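PDB 5X32: D-mannose isomerase from Marinomonas mediterranea, which catalyses the reversible isomerisation of D-mannose to D-fructose and, less efficiently, acts on D-lyxose, but does not use D-glucose. Local coordinates for residues C207-V219 / K274-A286. Sequence-based numbering, arbitrary orientation.
Sequences CQKQASLSNSNEV and KAKYLFDLAYKKA
Glu218 and Lys285 form a salt bridge, the charged pair of this contact. Their side chains arrive from opposite directions, and Lys285 NZ lies 2.6 Å from Glu218 OE1, on the syn side, 23° out of the carboxylate plane. Ser216 OG donates to Glu218 OE1 at 2.7 Å, on that oxygen's anti lone pair. The other oxygen, OE2, is hydrogen-bonded to Tyr298 OH, so both ends of this buried carboxylate are held and its rotation is probably fixed.

Two hydrogen bonds run from the helix to backbone carbonyls of the loop. Tyr277 OH donates to Ser216 O, which sits at the ring edge. Lys274 NZ donates to Asn217 O at 2.8 Å, in the carbonyl plane. With CG opposite the backbone N (chi1 -172°) and a bend at chi2, the Lys274 chain passes Cys207 O and carries NZ to the loop.

Nonpolar contact is modest. Leu278 CD2 packs against Glu218 CA at 4.0 Å, and Leu281 CD2 touches Glu218 CG.

The contact joins the end of helix 193-212 and the loop after it to helix 271-286, within the family's (alpha/alpha)6 barrel. The loop leads to Val219, its side chain about 6 Å from that of His251, probably a catalytic proton donor/acceptor. Gln252 of helix 249-265 touches Glu218, Leu278 and Ala282.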
loop_
_atom_site.group_PDB
_atom_site.type_symbol
_atom_site.label_atom_id
_atom_site.label_comp_id
_atom_site.label_asym_id
_atom_site.label_seq_id
_atom_site.Cartn_x
_atom_site.Cartn_y
_atom_site.Cartn_z
ATOM N N CYS A 207 -1.598 1.831 16.366
ATOM C CA CYS A 207 -0.521 1.022 16.906
ATOM C C CYS A 207 -0.427 0.995 18.428
ATOM O O CYS A 207 0.148 0.067 18.976
ATOM C CB CYS A 207 0.811 1.510 16.345
ATOM S SG CYS A 207 0.983 1.143 14.613
ATOM N N GLN A 208 -0.982 1.987 19.122
ATOM C CA GLN A 208 -1.031 1.888 20.574
ATOM C C GLN A 208 -2.430 1.588 21.075
ATOM O O GLN A 208 -2.680 0.489 21.575
ATOM C CB GLN A 208 -0.487 3.150 21.221
ATOM C CG GLN A 208 0.996 3.083 21.244
ATOM C CD GLN A 208 1.657 4.128 22.105
ATOM O OE1 GLN A 208 1.204 5.254 22.179
ATOM N NE2 GLN A 208 2.759 3.745 22.766
ATOM N N LYS A 209 -3.349 2.537 20.888
ATOM C CA LYS A 209 -4.668 2.397 21.488
ATOM C C LYS A 209 -5.405 1.193 20.936
ATOM O O LYS A 209 -5.719 0.271 21.687
ATOM C CB LYS A 209 -5.530 3.621 21.275
ATOM C CG LYS A 209 -6.911 3.417 21.886
ATOM C CD LYS A 209 -7.701 4.709 21.944
ATOM C CE LYS A 209 -7.898 5.340 20.557
ATOM N NZ LYS A 209 -9.249 5.949 20.411
ATOM N N GLN A 210 -5.680 1.187 19.635
ATOM C CA GLN A 210 -6.435 0.075 19.060
ATOM C C GLN A 210 -5.722 -1.267 19.191
ATOM O O GLN A 210 -6.376 -2.301 19.311
ATOM C CB GLN A 210 -6.772 0.345 17.595
ATOM C CG GLN A 210 -7.698 1.523 17.423
ATOM C CD GLN A 210 -8.902 1.426 18.332
ATOM O OE1 GLN A 210 -9.155 2.321 19.124
ATOM N NE2 GLN A 210 -9.663 0.344 18.212
ATOM N N ALA A 211 -4.393 -1.253 19.167
ATOM C CA ALA A 211 -3.623 -2.482 19.340
ATOM C C ALA A 211 -3.800 -3.101 20.729
ATOM O O ALA A 211 -3.954 -4.319 20.849
ATOM C CB ALA A 211 -2.153 -2.219 19.069
ATOM N N SER A 212 -3.828 -2.263 21.765
ATOM C CA SER A 212 -3.921 -2.734 23.158
ATOM C C SER A 212 -5.144 -3.596 23.406
ATOM O O SER A 212 -5.161 -4.402 24.332
ATOM C CB SER A 212 -3.968 -1.557 24.134
ATOM O OG SER A 212 -2.781 -0.789 24.108
ATOM N N LEU A 213 -6.148 -3.436 22.547
ATOM C CA LEU A 213 -7.423 -4.131 22.671
ATOM C C LEU A 213 -7.282 -5.588 22.361
ATOM O O LEU A 213 -8.219 -6.362 22.561
ATOM C CB LEU A 213 -8.457 -3.518 21.738
ATOM C CG LEU A 213 -8.792 -2.070 22.080
ATOM C CD1 LEU A 213 -9.708 -1.469 21.030
ATOM C CD2 LEU A 213 -9.448 -2.041 23.453
ATOM N N SER A 214 -6.148 -5.950 21.783
ATOM C CA SER A 214 -5.883 -7.347 21.554
ATOM C C SER A 214 -4.886 -7.936 22.551
ATOM O O SER A 214 -3.908 -7.272 22.993
ATOM C CB SER A 214 -5.382 -7.572 20.115
ATOM O OG SER A 214 -3.962 -7.622 20.043
ATOM N N ASN A 215 -5.129 -9.216 22.820
ATOM C CA ASN A 215 -4.245 -10.114 23.564
ATOM C C ASN A 215 -2.750 -9.915 23.276
ATOM O O ASN A 215 -1.965 -9.555 24.171
ATOM C CB ASN A 215 -4.676 -11.540 23.170
ATOM C CG ASN A 215 -6.007 -11.962 23.805
ATOM O OD1 ASN A 215 -7.006 -12.206 23.124
ATOM N ND2 ASN A 215 -5.947 -12.258 25.113
ATOM N N SER A 216 -2.404 -10.090 21.997
ATOM C CA SER A 216 -1.013 -10.091 21.550
ATOM C C SER A 216 -0.477 -8.673 21.348
ATOM O O SER A 216 0.727 -8.462 21.115
ATOM C CB SER A 216 -0.873 -10.885 20.250
ATOM O OG SER A 216 -1.849 -10.468 19.300
ATOM N N ASN A 217 -1.391 -7.712 21.444
ATOM C CA ASN A 217 -1.117 -6.307 21.162
ATOM C C ASN A 217 -0.736 -6.074 19.712
ATOM O O ASN A 217 0.024 -5.154 19.406
ATOM C CB ASN A 217 -0.002 -5.778 22.065
ATOM C CG ASN A 217 -0.318 -5.943 23.547
ATOM O OD1 ASN A 217 -1.406 -5.577 24.007
ATOM N ND2 ASN A 217 0.641 -6.481 24.303
ATOM N N GLU A 218 -1.265 -6.921 18.828
ATOM C CA GLU A 218 -1.108 -6.758 17.383
ATOM C C GLU A 218 -2.328 -6.025 16.797
ATOM O O GLU A 218 -3.423 -6.070 17.364
ATOM C CB GLU A 218 -0.943 -8.122 16.711
ATOM C CG GLU A 218 0.265 -8.911 17.159
ATOM C CD GLU A 218 0.273 -10.335 16.593
ATOM O OE1 GLU A 218 -0.377 -11.231 17.185
ATOM O OE2 GLU A 218 0.931 -10.563 15.554
ATOM N N VAL A 219 -2.162 -5.381 15.644
ATOM C CA VAL A 219 -3.288 -4.657 15.046
ATOM C C VAL A 219 -4.301 -5.578 14.383
ATOM O O VAL A 219 -3.975 -6.317 13.465
ATOM C CB VAL A 219 -2.824 -3.641 14.028
ATOM C CG1 VAL A 219 -3.964 -2.723 13.699
ATOM C CG2 VAL A 219 -1.640 -2.863 14.581
ATOM N N LYS A 274 8.047 -0.659 19.175
ATOM C CA LYS A 274 6.785 -1.195 18.680
ATOM C C LYS A 274 6.980 -1.850 17.298
ATOM O O LYS A 274 6.497 -2.967 17.065
ATOM C CB LYS A 274 5.711 -0.113 18.646
ATOM C CG LYS A 274 4.326 -0.649 18.318
ATOM C CD LYS A 274 3.827 -1.650 19.378
ATOM C CE LYS A 274 2.317 -1.927 19.246
ATOM N NZ LYS A 274 1.763 -3.037 20.090
ATOM N N ALA A 275 7.687 -1.166 16.395
ATOM C CA ALA A 275 8.043 -1.738 15.094
ATOM C C ALA A 275 8.746 -3.090 15.281
ATOM O O ALA A 275 8.444 -4.094 14.606
ATOM C CB ALA A 275 8.934 -0.765 14.293
ATOM N N LYS A 276 9.690 -3.093 16.213
ATOM C CA LYS A 276 10.486 -4.259 16.499
ATOM C C LYS A 276 9.559 -5.385 16.971
ATOM O O LYS A 276 9.627 -6.525 16.492
ATOM C CB LYS A 276 11.543 -3.902 17.546
ATOM C CG LYS A 276 12.787 -4.705 17.416
ATOM C CD LYS A 276 13.765 -4.636 18.590
ATOM C CE LYS A 276 14.468 -3.301 18.764
ATOM N NZ LYS A 276 15.679 -3.528 19.647
ATOM N N TYR A 277 8.615 -5.029 17.831
ATOM C CA TYR A 277 7.709 -6.013 18.430
ATOM C C TYR A 277 6.754 -6.647 17.407
ATOM O O TYR A 277 6.697 -7.882 17.278
ATOM C CB TYR A 277 6.909 -5.349 19.556
ATOM C CG TYR A 277 5.874 -6.240 20.194
ATOM C CD1 TYR A 277 4.520 -6.133 19.865
ATOM C CD2 TYR A 277 6.246 -7.182 21.139
ATOM C CE1 TYR A 277 3.566 -6.955 20.463
ATOM C CE2 TYR A 277 5.311 -8.003 21.743
ATOM C CZ TYR A 277 3.977 -7.888 21.409
ATOM O OH TYR A 277 3.080 -8.728 22.030
ATOM N N LEU A 278 6.041 -5.787 16.668
ATOM C CA LEU A 278 5.117 -6.200 15.614
ATOM C C LEU A 278 5.820 -7.052 14.583
ATOM O O LEU A 278 5.322 -8.116 14.217
ATOM C CB LEU A 278 4.473 -4.994 14.936
ATOM C CG LEU A 278 3.475 -4.238 15.811
ATOM C CD1 LEU A 278 2.993 -2.982 15.113
ATOM C CD2 LEU A 278 2.302 -5.148 16.143
ATOM N N PHE A 279 6.977 -6.607 14.107
ATOM C CA PHE A 279 7.648 -7.407 13.096
ATOM C C PHE A 279 8.060 -8.772 13.647
ATOM O O PHE A 279 7.776 -9.787 13.013
ATOM C CB PHE A 279 8.880 -6.695 12.549
ATOM C CG PHE A 279 9.540 -7.429 11.418
ATOM C CD1 PHE A 279 9.250 -7.099 10.099
ATOM C CD2 PHE A 279 10.457 -8.445 11.669
ATOM C CE1 PHE A 279 9.858 -7.782 9.046
ATOM C CE2 PHE A 279 11.052 -9.138 10.633
ATOM C CZ PHE A 279 10.757 -8.805 9.317
ATOM N N ASP A 280 8.701 -8.800 14.820
ATOM C CA ASP A 280 9.191 -10.071 15.365
ATOM C C ASP A 280 8.044 -11.050 15.517
ATOM O O ASP A 280 8.129 -12.204 15.079
ATOM C CB ASP A 280 9.875 -9.875 16.720
ATOM C CG ASP A 280 11.182 -9.107 16.608
ATOM O OD1 ASP A 280 11.750 -9.062 15.484
ATOM O OD2 ASP A 280 11.652 -8.579 17.646
ATOM N N LEU A 281 6.967 -10.565 16.124
ATOM C CA LEU A 281 5.781 -11.374 16.360
ATOM C C LEU A 281 5.143 -11.866 15.050
ATOM O O LEU A 281 4.852 -13.067 14.911
ATOM C CB LEU A 281 4.775 -10.583 17.194
ATOM C CG LEU A 281 3.987 -11.384 18.224
ATOM C CD1 LEU A 281 4.882 -12.381 18.929
ATOM C CD2 LEU A 281 3.381 -10.442 19.221
ATOM N N ALA A 282 4.904 -10.944 14.112
ATOM C CA ALA A 282 4.266 -11.298 12.838
ATOM C C ALA A 282 5.103 -12.308 12.073
ATOM O O ALA A 282 4.629 -13.393 11.741
ATOM C CB ALA A 282 4.039 -10.061 11.969
ATOM N N TYR A 283 6.369 -11.977 11.855
ATOM C CA TYR A 283 7.232 -12.849 11.086
ATOM C C TYR A 283 7.305 -14.223 11.743
ATOM O O TYR A 283 7.128 -15.247 11.072
ATOM C CB TYR A 283 8.633 -12.245 10.932
ATOM C CG TYR A 283 9.571 -13.073 10.055
ATOM C CD1 TYR A 283 10.242 -14.192 10.568
ATOM C CD2 TYR A 283 9.783 -12.741 8.720
ATOM C CE1 TYR A 283 11.093 -14.946 9.778
ATOM C CE2 TYR A 283 10.633 -13.485 7.917
ATOM C CZ TYR A 283 11.289 -14.587 8.448
ATOM O OH TYR A 283 12.132 -15.339 7.658
ATOM N N LYS A 284 7.524 -14.260 13.051
ATOM C CA LYS A 284 7.654 -15.560 13.694
ATOM C C LYS A 284 6.376 -16.369 13.560
ATOM O O LYS A 284 6.430 -17.572 13.306
ATOM C CB LYS A 284 8.004 -15.418 15.174
ATOM C CG LYS A 284 7.991 -16.746 15.898
ATOM C CD LYS A 284 8.716 -16.658 17.222
ATOM C CE LYS A 284 8.608 -15.263 17.818
ATOM N NZ LYS A 284 9.282 -15.204 19.141
ATOM N N LYS A 285 5.221 -15.714 13.665
ATOM C CA LYS A 285 3.983 -16.466 13.519
ATOM C C LYS A 285 3.676 -16.923 12.092
ATOM O O LYS A 285 3.071 -17.979 11.907
ATOM C CB LYS A 285 2.788 -15.675 14.051
ATOM C CG LYS A 285 2.773 -15.501 15.568
ATOM C CD LYS A 285 1.417 -14.987 15.975
ATOM C CE LYS A 285 1.357 -14.363 17.331
ATOM N NZ LYS A 285 -0.029 -13.831 17.521
ATOM N N ALA A 286 4.103 -16.164 11.084
ATOM C CA ALA A 286 3.568 -16.372 9.735
ATOM C C ALA A 286 4.567 -16.979 8.750
ATOM O O ALA A 286 4.193 -17.401 7.640
ATOM C CB ALA A 286 3.038 -15.071 9.203
#